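Local atomic coordinates of Xaa-Pro Dipeptidase (Alteromonas macleodii, PDB entry 2QS8), a protein that probably hydrolyses the peptide bond next to the C-terminus of short peptides, as a magnesium-containing carboxypeptidase or dipeptidase of the amidohydrolase superfamily with a TIM-barrel fold. Residues Val86-Gln91 with Gly114-Val119; Met259-Met264 with Tyr317-Lys322; Glu282-Lys287 with Ala329-His334; Gly388-Ile391 with Val396-Asn399. All coordinates share one frame; numbering follows the deposited sequence.

Contact 1: Val86-Gln91 with Gly114-Val119; sequences VEREMQ and GDSGLV
Gln-91, in the first turn of helix 88-104, lays its side chain against Ser-116 and Val-119 in a strand-to-helix connection of the TIM barrel, the loop that leaves strand 107-112 and enters helix 119-128. Its CG stands anti to the carbonyl carbon (chi1 -63°), and the chain beyond is extended, so the amide is carried straight out over the loop. The amide end comes within 2.5 Å of the serine at its NE2 and Ser-116 OG, although the orientation of this amide is doubtful. Nearer the backbone the contact is apolar: Gln-91 CB lies 4.1 Å from Val-119 CG2, the methyl of the valine that is anti to its own carbonyl carbon. A glutamine suits this border because its CB can rest on a buried valine while its amide reaches a serine at the surface. With an alanine here, the amide and CG are gone, and Ser-116 would probably be left without the polar group that reaches it from the helix. Arg-88 adds the flank of its chain, CD passing 4.3 Å from Ser-116 OG, while its guanidinium makes a salt bridge to Asp-160 of the second subunit. At the other end of the loop, Gly-114 O is hydrogen-bonded to ND1 of the magnesium ligand His-71. Next along, Asp-115 shapes the chain as an Asx turn. Its OD2 takes two backbone N-H groups, from Gly-117 N at 2.6 Å on the anti side and from Val-119 N at 3.2 Å, the latter arriving from above the carboxylate plane.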
loop_
_atom_site.group_PDB
_atom_site.type_symbol
_atom_site.label_atom_id
_atom_site.label_comp_id
_atom_site.label_asym_id
_atom_site.label_seq_id
_atom_site.Cartn_x
_atom_site.Cartn_y
_atom_site.Cartn_z
ATOM N N VAL A 86 -10.769 -11.005 29.075
ATOM C CA VAL A 86 -11.115 -12.363 28.661
ATOM C C VAL A 86 -9.998 -12.908 27.782
ATOM O O VAL A 86 -9.860 -12.507 26.625
ATOM C CB VAL A 86 -12.421 -12.413 27.842
ATOM C CG1 VAL A 86 -12.919 -13.846 27.770
ATOM C CG2 VAL A 86 -13.466 -11.531 28.461
ATOM N N GLU A 87 -9.197 -13.815 28.332
ATOM C CA GLU A 87 -8.094 -14.407 27.582
ATOM C C GLU A 87 -8.670 -15.237 26.433
ATOM O O GLU A 87 -9.848 -15.615 26.470
ATOM C CB GLU A 87 -7.245 -15.308 28.487
ATOM C CG GLU A 87 -6.660 -14.633 29.728
ATOM C CD GLU A 87 -5.568 -13.611 29.429
ATOM O OE1 GLU A 87 -5.181 -13.433 28.248
ATOM O OE2 GLU A 87 -5.091 -12.984 30.398
ATOM N N ARG A 88 -7.846 -15.512 25.420
ATOM C CA ARG A 88 -8.296 -16.311 24.287
ATOM C C ARG A 88 -8.635 -17.720 24.772
ATOM O O ARG A 88 -9.606 -18.328 24.316
ATOM C CB ARG A 88 -7.226 -16.373 23.191
ATOM C CG ARG A 88 -6.994 -15.048 22.489
ATOM C CD ARG A 88 -6.365 -15.265 21.140
ATOM N NE ARG A 88 -4.950 -15.590 21.231
ATOM C CZ ARG A 88 -4.292 -16.299 20.322
ATOM N NH1 ARG A 88 -4.927 -16.765 19.255
ATOM N NH2 ARG A 88 -2.994 -16.522 20.467
ATOM N N GLU A 89 -7.830 -18.227 25.699
ATOM C CA GLU A 89 -8.075 -19.544 26.258
ATOM C C GLU A 89 -9.462 -19.594 26.931
ATOM O O GLU A 89 -10.154 -20.603 26.838
ATOM C CB GLU A 89 -6.996 -19.910 27.276
ATOM C CG GLU A 89 -5.611 -20.185 26.682
ATOM C CD GLU A 89 -4.845 -18.928 26.271
ATOM O OE1 GLU A 89 -5.400 -17.811 26.325
ATOM O OE2 GLU A 89 -3.669 -19.068 25.885
HETATM N N MSE A 90 -9.859 -18.515 27.611
HETATM C CA MSE A 90 -11.172 -18.483 28.268
HETATM C C MSE A 90 -12.301 -18.496 27.222
HETATM O O MSE A 90 -13.308 -19.162 27.413
HETATM C CB MSE A 90 -11.307 -17.243 29.163
HETATM C CG MSE A 90 -12.656 -17.109 29.862
HETATM SE SE MSE A 90 -12.859 -18.592 31.156
HETATM C CE MSE A 90 -11.729 -17.989 32.665
ATOM N N GLN A 91 -12.121 -17.766 26.124
ATOM C CA GLN A 91 -13.121 -17.728 25.062
ATOM C C GLN A 91 -13.357 -19.143 24.523
ATOM O O GLN A 91 -14.492 -19.576 24.350
ATOM C CB GLN A 91 -12.662 -16.819 23.919
ATOM C CG GLN A 91 -12.490 -15.367 24.321
ATOM C CD GLN A 91 -11.689 -14.547 23.314
ATOM O OE1 GLN A 91 -11.113 -13.522 23.667
ATOM N NE2 GLN A 91 -11.655 -14.984 22.069
ATOM N N GLY A 114 -17.999 -14.795 13.431
ATOM C CA GLY A 114 -17.201 -13.858 14.204
ATOM C C GLY A 114 -16.748 -14.223 15.612
ATOM O O GLY A 114 -17.555 -14.579 16.458
ATOM N N ASP A 115 -15.440 -14.138 15.845
ATOM C CA ASP A 115 -14.838 -14.365 17.161
ATOM C C ASP A 115 -13.445 -13.757 17.078
ATOM O O ASP A 115 -13.068 -13.267 16.012
ATOM C CB ASP A 115 -14.789 -15.861 17.551
ATOM C CG ASP A 115 -13.983 -16.716 16.587
ATOM O OD1 ASP A 115 -14.590 -17.589 15.929
ATOM O OD2 ASP A 115 -12.749 -16.537 16.499
ATOM N N SER A 116 -12.677 -13.781 18.166
ATOM C CA SER A 116 -11.350 -13.165 18.139
ATOM C C SER A 116 -10.441 -13.664 17.009
ATOM O O SER A 116 -9.442 -13.024 16.691
ATOM C CB SER A 116 -10.654 -13.300 19.501
ATOM O OG SER A 116 -10.441 -14.653 19.863
ATOM N N GLY A 117 -10.788 -14.792 16.398
ATOM C CA GLY A 117 -9.994 -15.294 15.289
ATOM C C GLY A 117 -9.913 -16.799 15.064
ATOM O O GLY A 117 -10.153 -17.280 13.961
ATOM N N LEU A 118 -9.579 -17.551 16.106
ATOM C CA LEU A 118 -9.413 -18.987 15.977
ATOM C C LEU A 118 -10.313 -19.821 16.893
ATOM O O LEU A 118 -10.136 -21.035 17.005
ATOM C CB LEU A 118 -7.942 -19.338 16.237
ATOM C CG LEU A 118 -6.947 -19.343 15.068
ATOM C CD1 LEU A 118 -7.338 -20.457 14.110
ATOM C CD2 LEU A 118 -6.939 -18.022 14.335
ATOM N N VAL A 119 -11.280 -19.183 17.541
ATOM C CA VAL A 119 -12.160 -19.913 18.445
ATOM C C VAL A 119 -13.044 -20.936 17.710
ATOM O O VAL A 119 -12.877 -22.141 17.888
ATOM C CB VAL A 119 -13.027 -18.940 19.277
ATOM C CG1 VAL A 119 -13.867 -19.715 20.295
ATOM C CG2 VAL A 119 -12.124 -17.941 19.997
#

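Contact 2: Met259-Met264 with Tyr317-Lys322; sequences MDLEAM and YEKGVK
Leu-261 and Lys-319 set their side chains across one another at about a right angle, with the leucine methyl CD1 against the far end of the lysine: CD1 is 3.7 Å from Lys-319 CE and 3.3 Å from Lys-319 NZ. The lysine leaves its helix with CG anti to the backbone N and then bends at chi2 (75°), which sends its aliphatic stem over the neighbouring helix. Lysine fits this exposed edge, since its methylenes can pack while the ammonium stays near solvent; a long, weak ion pair joins NZ to Asp-265. The side chain of Met-264, a selenomethionine, likewise crosses the lysine, and its SE lies 4.2 Å from Lys-319 CB. Two helices of the TIM-barrel shell meet here, the start of 261-270 and the end of 299-319, and both ends are capped. Asp-260 is the N-cap of the first: its OD1 accepts from Ala-263 N at 2.8 Å, the donor lying nearly along the C-O axis, while OD2 forms a salt bridge with Lys-243. The second ends in a Schellman motif at Gly-320, whose positive phi (95°) would press any CB against the preceding carbonyl oxygen. That turn brings the chain round to Val-321, a buried branched residue turned toward Met-264. Its CG2 rests 4.1 Å from Met-264 CB and 4.0 Å from Met-264 O, and Val-321 also touches Met-267, Ile-268 and Tyr-274.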
loop_
_atom_site.group_PDB
_atom_site.type_symbol
_atom_site.label_atom_id
_atom_site.label_comp_id
_atom_site.label_asym_id
_atom_site.label_seq_id
_atom_site.Cartn_x
_atom_site.Cartn_y
_atom_site.Cartn_z
HETATM N N MSE A 259 -33.190 -1.707 6.181
HETATM C CA MSE A 259 -33.323 -2.164 4.815
HETATM C C MSE A 259 -34.450 -1.379 4.143
HETATM O O MSE A 259 -35.541 -1.277 4.700
HETATM C CB MSE A 259 -33.671 -3.634 4.838
HETATM C CG MSE A 259 -33.706 -4.270 3.492
HETATM SE SE MSE A 259 -34.450 -6.038 3.785
HETATM C CE MSE A 259 -33.172 -6.879 5.045
ATOM N N ASP A 260 -34.195 -0.812 2.966
ATOM C CA ASP A 260 -35.239 -0.051 2.268
ATOM C C ASP A 260 -35.842 -0.821 1.092
ATOM O O ASP A 260 -35.439 -1.947 0.816
ATOM C CB ASP A 260 -34.704 1.315 1.793
ATOM C CG ASP A 260 -33.492 1.199 0.903
ATOM O OD1 ASP A 260 -33.182 0.089 0.442
ATOM O OD2 ASP A 260 -32.848 2.237 0.655
ATOM N N LEU A 261 -36.817 -0.225 0.410
ATOM C CA LEU A 261 -37.469 -0.880 -0.726
ATOM C C LEU A 261 -36.467 -1.274 -1.808
ATOM O O LEU A 261 -36.519 -2.382 -2.339
ATOM C CB LEU A 261 -38.549 0.033 -1.331
ATOM C CG LEU A 261 -39.285 -0.496 -2.572
ATOM C CD1 LEU A 261 -39.960 -1.824 -2.252
ATOM C CD2 LEU A 261 -40.318 0.525 -3.042
ATOM N N GLU A 262 -35.551 -0.367 -2.128
ATOM C CA GLU A 262 -34.548 -0.642 -3.147
ATOM C C GLU A 262 -33.649 -1.823 -2.769
ATOM O O GLU A 262 -33.338 -2.675 -3.605
ATOM C CB GLU A 262 -33.676 0.586 -3.382
ATOM C CG GLU A 262 -32.615 0.355 -4.435
ATOM C CD GLU A 262 -31.595 1.472 -4.499
ATOM O OE1 GLU A 262 -30.646 1.342 -5.301
ATOM O OE2 GLU A 262 -31.739 2.471 -3.753
ATOM N N ALA A 263 -33.231 -1.867 -1.508
ATOM C CA ALA A 263 -32.367 -2.941 -1.045
ATOM C C ALA A 263 -33.093 -4.274 -1.149
ATOM O O ALA A 263 -32.490 -5.279 -1.490
ATOM C CB ALA A 263 -31.931 -2.692 0.393
HETATM N N MSE A 264 -34.391 -4.266 -0.860
HETATM C CA MSE A 264 -35.183 -5.476 -0.925
HETATM C C MSE A 264 -35.265 -6.047 -2.327
HETATM O O MSE A 264 -35.072 -7.244 -2.509
HETATM C CB MSE A 264 -36.571 -5.209 -0.374
HETATM C CG MSE A 264 -36.532 -4.874 1.099
HETATM SE SE MSE A 264 -38.312 -4.886 1.957
HETATM C CE MSE A 264 -38.902 -3.057 1.691
ATOM N N TYR A 317 -40.194 -10.248 4.571
ATOM C CA TYR A 317 -40.897 -11.501 4.333
ATOM C C TYR A 317 -42.033 -11.345 3.328
ATOM O O TYR A 317 -42.106 -12.087 2.355
ATOM C CB TYR A 317 -41.462 -12.068 5.634
ATOM C CG TYR A 317 -42.322 -13.284 5.406
ATOM C CD1 TYR A 317 -41.767 -14.472 4.941
ATOM C CD2 TYR A 317 -43.700 -13.233 5.613
ATOM C CE1 TYR A 317 -42.564 -15.585 4.683
ATOM C CE2 TYR A 317 -44.508 -14.335 5.356
ATOM C CZ TYR A 317 -43.936 -15.506 4.891
ATOM O OH TYR A 317 -44.734 -16.595 4.615
ATOM N N GLU A 318 -42.918 -10.385 3.565
ATOM C CA GLU A 318 -44.044 -10.171 2.664
ATOM C C GLU A 318 -43.570 -9.818 1.252
ATOM O O GLU A 318 -44.143 -10.271 0.266
ATOM C CB GLU A 318 -44.950 -9.070 3.213
ATOM C CG GLU A 318 -45.363 -9.300 4.660
ATOM C CD GLU A 318 -46.294 -8.220 5.191
ATOM O OE1 GLU A 318 -46.122 -7.037 4.820
ATOM O OE2 GLU A 318 -47.188 -8.553 5.995
ATOM N N LYS A 319 -42.509 -9.022 1.162
ATOM C CA LYS A 319 -41.954 -8.622 -0.129
ATOM C C LYS A 319 -41.362 -9.813 -0.889
ATOM O O LYS A 319 -41.109 -9.727 -2.092
ATOM C CB LYS A 319 -40.879 -7.560 0.071
ATOM C CG LYS A 319 -40.326 -6.978 -1.214
ATOM C CD LYS A 319 -41.314 -6.017 -1.856
ATOM C CE LYS A 319 -40.721 -5.356 -3.092
ATOM N NZ LYS A 319 -41.641 -4.323 -3.649
ATOM N N GLY A 320 -41.120 -10.915 -0.185
ATOM C CA GLY A 320 -40.577 -12.093 -0.837
ATOM C C GLY A 320 -39.070 -12.274 -0.787
ATOM O O GLY A 320 -38.517 -13.062 -1.557
ATOM N N VAL A 321 -38.400 -11.549 0.105
ATOM C CA VAL A 321 -36.953 -11.655 0.264
ATOM C C VAL A 321 -36.607 -13.016 0.868
ATOM O O VAL A 321 -37.258 -13.464 1.808
ATOM C CB VAL A 321 -36.418 -10.544 1.196
ATOM C CG1 VAL A 321 -34.941 -10.765 1.488
ATOM C CG2 VAL A 321 -36.636 -9.186 0.565
ATOM N N LYS A 322 -35.587 -13.677 0.335
ATOM C CA LYS A 322 -35.187 -14.975 0.863
ATOM C C LYS A 322 -34.726 -14.806 2.309
ATOM O O LYS A 322 -34.015 -13.850 2.640
ATOM C CB LYS A 322 -34.073 -15.574 0.008
ATOM C CG LYS A 322 -34.494 -15.807 -1.431
ATOM C CD LYS A 322 -33.287 -15.976 -2.331
ATOM C CE LYS A 322 -32.671 -17.340 -2.176
ATOM N NZ LYS A 322 -33.592 -18.360 -2.747
#

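Contact 3: Glu282-Lys287 with Ala329-His334; sequences EFVAEK and AGVQKH
Phe-283 lays one face of its ring over the backbone of Gln-332, whose CA stands 4.1 Å from the ring centroid and 23° off the ring normal, a CH-pi contact. The opposite face carries CG of Lys-287, one helical turn further on, so the ring is sandwiched between an aliphatic stem and the loop. The two ortho carbons find different neighbours: Phe-283 CD1 meets Gln-332 CB at 3.6 Å, and Phe-283 CD2 meets Val-331 CG1 at 3.5 Å. A flat, wide side chain is well suited to span both residues at once. Active sites of TIM barrels lie at the C-terminal ends of the strands, and this contact joins helix 278-287, which supplies Ala-280 and Gly-281 to the methionine pocket, to the loop after the magnesium ligand Asp-328. On the pocket side Val-284 CG1 approaches Val-331 CG1 at 4.5 Å; the side chain of Val-284 comes about 4 Å from the bound methionine, and that of Val-331 about 5 Å from the magnesium ion. Gln-332 holds CG between its backbone N and carbonyl carbon (chi1 63°) and bends again at chi2, bringing its OE1 to 4.1 Å from Phe-283 CB while NE2 is hydrogen-bonded to Thr-327 O. Cutting Phe-283 back to an alanine would probably open a gap between helix and loop, leaving Val-331 CG1 and the stem of Lys-287 without the ring they pack on.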
loop_
_atom_site.group_PDB
_atom_site.type_symbol
_atom_site.label_atom_id
_atom_site.label_comp_id
_atom_site.label_asym_id
_atom_site.label_seq_id
_atom_site.Cartn_x
_atom_site.Cartn_y
_atom_site.Cartn_z
ATOM N N GLU A 282 -34.396 -7.539 19.794
ATOM C CA GLU A 282 -35.254 -7.366 20.959
ATOM C C GLU A 282 -34.412 -7.300 22.234
ATOM O O GLU A 282 -34.778 -6.621 23.196
ATOM C CB GLU A 282 -36.253 -8.528 21.058
ATOM C CG GLU A 282 -37.228 -8.626 19.895
ATOM C CD GLU A 282 -38.183 -7.446 19.828
ATOM O OE1 GLU A 282 -38.834 -7.160 20.851
ATOM O OE2 GLU A 282 -38.291 -6.815 18.757
ATOM N N PHE A 283 -33.284 -8.005 22.232
ATOM C CA PHE A 283 -32.391 -8.034 23.387
ATOM C C PHE A 283 -31.820 -6.650 23.720
ATOM O O PHE A 283 -31.953 -6.172 24.846
ATOM C CB PHE A 283 -31.232 -9.000 23.142
ATOM C CG PHE A 283 -30.359 -9.212 24.345
ATOM C CD1 PHE A 283 -30.688 -10.168 25.296
ATOM C CD2 PHE A 283 -29.221 -8.441 24.542
ATOM C CE1 PHE A 283 -29.902 -10.353 26.422
ATOM C CE2 PHE A 283 -28.428 -8.620 25.669
ATOM C CZ PHE A 283 -28.770 -9.577 26.610
ATOM N N VAL A 284 -31.189 -6.011 22.742
ATOM C CA VAL A 284 -30.596 -4.706 22.982
ATOM C C VAL A 284 -31.645 -3.636 23.262
ATOM O O VAL A 284 -31.365 -2.663 23.963
ATOM C CB VAL A 284 -29.673 -4.256 21.807
ATOM C CG1 VAL A 284 -28.523 -5.238 21.643
ATOM C CG2 VAL A 284 -30.457 -4.150 20.529
ATOM N N ALA A 285 -32.846 -3.817 22.710
ATOM C CA ALA A 285 -33.909 -2.863 22.980
ATOM C C ALA A 285 -34.272 -2.841 24.458
ATOM O O ALA A 285 -34.189 -1.828 25.115
ATOM C CB ALA A 285 -35.133 -3.183 22.137
ATOM N N GLU A 286 -34.633 -4.028 24.943
ATOM C CA GLU A 286 -35.000 -4.207 26.340
ATOM C C GLU A 286 -33.891 -3.716 27.262
ATOM O O GLU A 286 -34.145 -2.961 28.201
ATOM C CB GLU A 286 -35.279 -5.686 26.615
ATOM C CG GLU A 286 -35.746 -5.994 28.032
ATOM C CD GLU A 286 -35.503 -7.451 28.429
ATOM O OE1 GLU A 286 -35.800 -8.356 27.611
ATOM O OE2 GLU A 286 -35.019 -7.690 29.559
ATOM N N LYS A 287 -32.660 -4.135 26.984
ATOM C CA LYS A 287 -31.523 -3.758 27.813
ATOM C C LYS A 287 -31.189 -2.275 27.758
ATOM O O LYS A 287 -30.636 -1.735 28.709
ATOM C CB LYS A 287 -30.288 -4.584 27.435
ATOM C CG LYS A 287 -30.481 -6.096 27.580
ATOM C CD LYS A 287 -30.824 -6.480 29.004
ATOM C CE LYS A 287 -30.936 -7.985 29.156
ATOM N NZ LYS A 287 -31.284 -8.379 30.549
ATOM N N ALA A 329 -26.882 -15.282 18.572
ATOM C CA ALA A 329 -26.691 -15.823 19.912
ATOM C C ALA A 329 -25.222 -15.549 20.259
ATOM O O ALA A 329 -24.317 -15.887 19.496
ATOM C CB ALA A 329 -26.968 -17.317 19.918
ATOM N N GLY A 330 -24.984 -14.967 21.404
ATOM C CA GLY A 330 -23.652 -14.567 21.833
ATOM C C GLY A 330 -23.849 -13.160 22.374
ATOM O O GLY A 330 -23.021 -12.619 23.100
ATOM N N VAL A 331 -24.975 -12.609 21.975
ATOM C CA VAL A 331 -25.517 -11.404 22.468
ATOM C C VAL A 331 -26.371 -11.908 23.602
ATOM O O VAL A 331 -26.027 -11.778 24.767
ATOM C CB VAL A 331 -26.358 -10.660 21.396
ATOM C CG1 VAL A 331 -27.031 -9.451 22.006
ATOM C CG2 VAL A 331 -25.471 -10.260 20.224
ATOM N N GLN A 332 -27.518 -12.491 23.255
ATOM C CA GLN A 332 -28.353 -13.136 24.263
ATOM C C GLN A 332 -27.693 -14.454 24.604
ATOM O O GLN A 332 -26.767 -14.878 23.909
ATOM C CB GLN A 332 -29.798 -13.347 23.761
ATOM C CG GLN A 332 -29.920 -14.268 22.558
ATOM C CD GLN A 332 -29.708 -13.545 21.231
ATOM O OE1 GLN A 332 -29.728 -12.311 21.188
ATOM N NE2 GLN A 332 -29.496 -14.095 20.045
ATOM N N LYS A 333 -28.153 -15.118 25.656
ATOM C CA LYS A 333 -27.563 -16.394 26.064
ATOM C C LYS A 333 -27.658 -17.476 24.984
ATOM O O LYS A 333 -28.632 -17.531 24.233
ATOM C CB LYS A 333 -28.247 -16.908 27.329
ATOM C CG LYS A 333 -27.989 -16.107 28.596
ATOM C CD LYS A 333 -26.728 -16.590 29.295
ATOM C CE LYS A 333 -26.882 -16.590 30.813
ATOM N NZ LYS A 333 -27.280 -15.261 31.348
ATOM N N HIS A 334 -26.643 -18.334 24.920
ATOM C CA HIS A 334 -26.622 -19.433 23.961
ATOM C C HIS A 334 -27.598 -20.471 24.478
ATOM O O HIS A 334 -27.693 -20.683 25.690
ATOM C CB HIS A 334 -25.219 -20.053 23.866
ATOM C CG HIS A 334 -24.224 -19.200 23.144
ATOM N ND1 HIS A 334 -24.190 -19.100 21.769
ATOM C CD2 HIS A 334 -23.269 -18.359 23.608
ATOM C CE1 HIS A 334 -23.259 -18.230 21.420
ATOM N NE2 HIS A 334 -22.686 -17.766 22.516
#

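Contact 4: Gly388-Ile391 with Val396-Asn399; sequences GNPI and VLEN
The connection between antiparallel strands 383-386 and 400-405 folds back on itself here, and Val-396 fills the bend against Pro-390 and Gly-388. One valine methyl does most of the touching: CG1 lies 3.7 Å from Pro-390 CA and 4.0 Å from Pro-390 CG, reaching the proline ring at its base and at its outer corner. This methyl sits between the backbone N and carbonyl carbon of its own residue (chi1 71°), which turns CG2, anti to the N, toward the glycine; Val-396 CG2 is 4.2 Å from Gly-388 CA. A side chain on Gly-388 would run into that methyl and, at a phi of 122°, into the carbonyl oxygen before it, so the bare residue suits both neighbours. Leu-397 joins in with its far methyl, CD2 standing 4.3 Å from Pro-390 CG. As in other amidohydrolases, these neighbouring strands and others from the two ends of the chain probably form the small beta domain beside the barrel; Gly-388 O is hydrogen-bonded to Thr-60 OG1. Within the loop, residues 389 to 391 form an Asx turn: Asn-389 OD1 accepts from Ile-391 N at 2.9 Å, with the donor tilted 15° from the carbonyl plane. The asparagine side chain starts away from Val-396, while the intervening proline, having no N-H of its own and a phi restricted by its ring, fits the turn. Pro-390 is buried against Ile-355 of helix 351-357, which Ile-391 also touches. Residues 396-398 end a 3-10 segment, and Asn-399 N bonds to Val-396 O at 3.0 Å.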
loop_
_atom_site.group_PDB
_atom_site.type_symbol
_atom_site.label_atom_id
_atom_site.label_comp_id
_atom_site.label_asym_id
_atom_site.label_seq_id
_atom_site.Cartn_x
_atom_site.Cartn_y
_atom_site.Cartn_z
ATOM N N GLY A 388 -44.952 -32.605 21.083
ATOM C CA GLY A 388 -45.850 -31.523 20.735
ATOM C C GLY A 388 -45.809 -31.216 19.256
ATOM O O GLY A 388 -45.000 -31.775 18.524
ATOM N N ASN A 389 -46.686 -30.323 18.818
ATOM C CA ASN A 389 -46.765 -29.942 17.414
ATOM C C ASN A 389 -46.210 -28.536 17.212
ATOM O O ASN A 389 -46.847 -27.552 17.579
ATOM C CB ASN A 389 -48.219 -29.981 16.940
ATOM C CG ASN A 389 -48.337 -29.938 15.428
ATOM O OD1 ASN A 389 -47.593 -29.217 14.750
ATOM N ND2 ASN A 389 -49.284 -30.705 14.886
ATOM N N PRO A 390 -45.007 -28.425 16.626
ATOM C CA PRO A 390 -44.368 -27.130 16.378
ATOM C C PRO A 390 -45.199 -26.189 15.508
ATOM O O PRO A 390 -45.112 -24.969 15.650
ATOM C CB PRO A 390 -43.056 -27.523 15.704
ATOM C CG PRO A 390 -42.760 -28.857 16.305
ATOM C CD PRO A 390 -44.099 -29.529 16.270
ATOM N N ILE A 391 -46.000 -26.758 14.610
ATOM C CA ILE A 391 -46.836 -25.959 13.714
ATOM C C ILE A 391 -47.951 -25.205 14.450
ATOM O O ILE A 391 -48.385 -24.138 14.004
ATOM C CB ILE A 391 -47.474 -26.843 12.620
ATOM C CG1 ILE A 391 -46.384 -27.626 11.880
ATOM C CG2 ILE A 391 -48.266 -25.978 11.641
ATOM C CD1 ILE A 391 -45.332 -26.762 11.230
ATOM N N VAL A 396 -42.794 -24.664 21.363
ATOM C CA VAL A 396 -42.602 -25.981 21.945
ATOM C C VAL A 396 -41.182 -26.443 21.623
ATOM O O VAL A 396 -40.650 -27.354 22.263
ATOM C CB VAL A 396 -43.640 -27.007 21.382
ATOM C CG1 VAL A 396 -43.328 -27.341 19.932
ATOM C CG2 VAL A 396 -43.638 -28.263 22.227
ATOM N N LEU A 397 -40.564 -25.799 20.636
ATOM C CA LEU A 397 -39.209 -26.156 20.230
ATOM C C LEU A 397 -38.173 -25.873 21.312
ATOM O O LEU A 397 -36.997 -26.190 21.152
ATOM C CB LEU A 397 -38.837 -25.441 18.926
ATOM C CG LEU A 397 -39.438 -26.059 17.656
ATOM C CD1 LEU A 397 -39.133 -25.190 16.456
ATOM C CD2 LEU A 397 -38.874 -27.462 17.452
ATOM N N GLU A 398 -38.613 -25.277 22.417
ATOM C CA GLU A 398 -37.714 -24.998 23.527
ATOM C C GLU A 398 -37.394 -26.313 24.224
ATOM O O GLU A 398 -36.385 -26.433 24.914
ATOM C CB GLU A 398 -38.366 -24.037 24.533
ATOM C CG GLU A 398 -37.754 -24.112 25.937
ATOM C CD GLU A 398 -38.378 -23.147 26.924
ATOM O OE1 GLU A 398 -39.593 -22.871 26.813
ATOM O OE2 GLU A 398 -37.655 -22.672 27.825
ATOM N N ASN A 399 -38.252 -27.306 24.015
ATOM C CA ASN A 399 -38.079 -28.596 24.672
ATOM C C ASN A 399 -37.649 -29.764 23.792
ATOM O O ASN A 399 -38.118 -30.886 23.977
ATOM C CB ASN A 399 -39.370 -28.960 25.410
ATOM C CG ASN A 399 -39.894 -27.815 26.262
ATOM O OD1 ASN A 399 -41.073 -27.464 26.183
ATOM N ND2 ASN A 399 -39.021 -27.229 27.083
#

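Contact 3 is the buried one, beside bound methionine and magnesium, and rests on an aromatic face and valine methyls. Contacts 1, 2 and 4 are partly buried. Contact 1, centred about 20 Å from contact 3, mixes a polar edge with a valine and borders a second subunit; contact 2, on the opposite side of the chain's centre from it, joins two helix ends by methionine, valine, leucine and one lysine stem. Helix 299-319 follows helix 278-287, and the segments of contacts 2 and 3 alternate along the chain, yet their centres are about 24 Å apart. Contact 4 is local, closing one loop with methyls on a proline. None has a definite hydrogen bond between its segments.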